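Local coordinates for protein methylenetetrahydrofolate--tRNA-(uracil-5-)-methyltransferase TrmFO (Thermus thermophilus, PDB 3G5S) that probably catalyses the folate- and FAD-dependent methylation of uridine 54 to 5-methyluridine in tRNAs, with methylenetetrahydrofolate as the carbon donor, at residues G65-E70 against E372-G377. Sequence-based numbering, arbitrary orientation.
Sequences GLLQAE and ESMLGG
At the amino end of helix 374-384, the first two amides are bound by a buried carboxylate, that of Glu70 on helix 63-74. Its two oxygens take them in a two-pronged grip: OE2 of Glu70 accepts from Met374 N at 2.7 Å, and OE1 of Glu70 accepts from Leu375 N at 2.9 Å with an N-H...O angle of 161°. Each oxygen uses its syn lone pair, and because each is tied to a different amide the carboxylate can hardly turn about its CG-CD bond. An extended chain beyond CG (chi2 174°) carries the group across to these amides. The next amide is served from within: Ser373, at the N-cap, accepts from Gly376 N through OG (3.0 Å), which also bonds to Pro370 O. The helix dipole would probably favour the ionised form of Glu70. A glutamine here would probably leave one of the two amides facing an NH2 group, costing a buried bond and the negative charge at the helix end. Apolar packing flanks the carboxylate. Leu66 CD2 lies 3.8 Å from CB of Met374, here a selenomethionine, while CD1 of Leu67 lies 4.0 Å from CB of Leu375. Leu67 and Leu375 both also pack on Ala348 of helix 343-361, and Leu66 and Met374 meet Trp397. The arrangement is that of a helix N-terminus whose serine N-cap holds one amide while a carboxylate from another helix takes the two before it.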
loop_
_atom_site.group_PDB
_atom_site.type_symbol
_atom_site.label_atom_id
_atom_site.label_comp_id
_atom_site.label_asym_id
_atom_site.label_seq_id
_atom_site.Cartn_x
_atom_site.Cartn_y
_atom_site.Cartn_z
ATOM N N GLY A 65 4.554 12.749 -3.354
ATOM C CA GLY A 65 5.553 13.656 -3.892
ATOM C C GLY A 65 6.941 13.355 -3.358
ATOM O O GLY A 65 7.925 13.392 -4.096
ATOM N N LEU A 66 7.035 13.053 -2.067
ATOM C CA LEU A 66 8.314 12.637 -1.512
ATOM C C LEU A 66 8.784 11.332 -2.159
ATOM O O LEU A 66 9.943 11.204 -2.549
ATOM C CB LEU A 66 8.238 12.483 -0.001
ATOM C CG LEU A 66 9.472 11.884 0.669
ATOM C CD1 LEU A 66 10.746 12.652 0.327
ATOM C CD2 LEU A 66 9.291 11.780 2.175
ATOM N N LEU A 67 7.888 10.359 -2.285
ATOM C CA LEU A 67 8.284 9.084 -2.875
ATOM C C LEU A 67 8.743 9.265 -4.330
ATOM O O LEU A 67 9.705 8.628 -4.768
ATOM C CB LEU A 67 7.146 8.071 -2.762
ATOM C CG LEU A 67 7.472 6.636 -3.190
ATOM C CD1 LEU A 67 8.657 6.066 -2.441
ATOM C CD2 LEU A 67 6.261 5.750 -2.988
ATOM N N GLN A 68 8.070 10.144 -5.077
ATOM C CA GLN A 68 8.506 10.469 -6.434
ATOM C C GLN A 68 9.929 11.009 -6.442
ATOM O O GLN A 68 10.757 10.604 -7.255
ATOM C CB GLN A 68 7.564 11.492 -7.072
ATOM C CG GLN A 68 6.194 10.923 -7.402
ATOM C CD GLN A 68 5.152 11.989 -7.683
ATOM O OE1 GLN A 68 5.465 13.176 -7.783
ATOM N NE2 GLN A 68 3.899 11.567 -7.809
ATOM N N ALA A 69 10.206 11.948 -5.545
ATOM C CA ALA A 69 11.531 12.550 -5.464
ATOM C C ALA A 69 12.597 11.526 -5.079
ATOM O O ALA A 69 13.700 11.529 -5.633
ATOM C CB ALA A 69 11.532 13.728 -4.490
ATOM N N GLU A 70 12.270 10.654 -4.131
ATOM C CA GLU A 70 13.193 9.596 -3.740
ATOM C C GLU A 70 13.504 8.703 -4.925
ATOM O O GLU A 70 14.652 8.345 -5.162
ATOM C CB GLU A 70 12.594 8.756 -2.603
ATOM C CG GLU A 70 12.502 9.500 -1.284
ATOM C CD GLU A 70 11.772 8.745 -0.179
ATOM O OE1 GLU A 70 11.250 7.617 -0.397
ATOM O OE2 GLU A 70 11.715 9.319 0.938
ATOM N N GLU A 372 12.780 7.665 8.050
ATOM C CA GLU A 372 12.428 9.032 7.660
ATOM C C GLU A 372 12.074 9.147 6.188
ATOM O O GLU A 372 11.406 10.100 5.790
ATOM C CB GLU A 372 13.563 10.011 7.967
ATOM C CG GLU A 372 13.827 10.221 9.438
ATOM C CD GLU A 372 14.507 9.039 10.100
ATOM O OE1 GLU A 372 15.099 8.196 9.385
ATOM O OE2 GLU A 372 14.457 8.969 11.351
ATOM N N SER A 373 12.559 8.214 5.374
ATOM C CA SER A 373 12.232 8.234 3.960
ATOM C C SER A 373 10.868 7.602 3.760
ATOM O O SER A 373 10.432 6.767 4.559
ATOM C CB SER A 373 13.293 7.522 3.122
ATOM O OG SER A 373 13.285 6.125 3.305
HETATM N N MSE A 374 10.192 7.995 2.692
HETATM C CA MSE A 374 8.877 7.430 2.436
HETATM C C MSE A 374 8.981 5.947 2.057
HETATM O O MSE A 374 8.196 5.126 2.534
HETATM C CB MSE A 374 8.132 8.224 1.368
HETATM C CG MSE A 374 6.680 7.809 1.173
HETATM SE SE MSE A 374 5.609 7.877 2.811
HETATM C CE MSE A 374 5.887 9.738 3.275
ATOM N N LEU A 375 9.941 5.583 1.214
ATOM C CA LEU A 375 10.087 4.165 0.886
ATOM C C LEU A 375 10.424 3.369 2.147
ATOM O O LEU A 375 9.886 2.283 2.368
ATOM C CB LEU A 375 11.140 3.941 -0.200
ATOM C CG LEU A 375 11.366 2.468 -0.558
ATOM C CD1 LEU A 375 10.054 1.763 -0.927
ATOM C CD2 LEU A 375 12.378 2.348 -1.680
ATOM N N GLY A 376 11.310 3.906 2.978
ATOM C CA GLY A 376 11.660 3.251 4.222
ATOM C C GLY A 376 10.475 3.104 5.156
ATOM O O GLY A 376 10.264 2.056 5.761
ATOM N N GLY A 377 9.692 4.166 5.290
ATOM C CA GLY A 377 8.511 4.082 6.125
ATOM C C GLY A 377 7.545 3.033 5.606
ATOM O O GLY A 377 6.950 2.288 6.382
#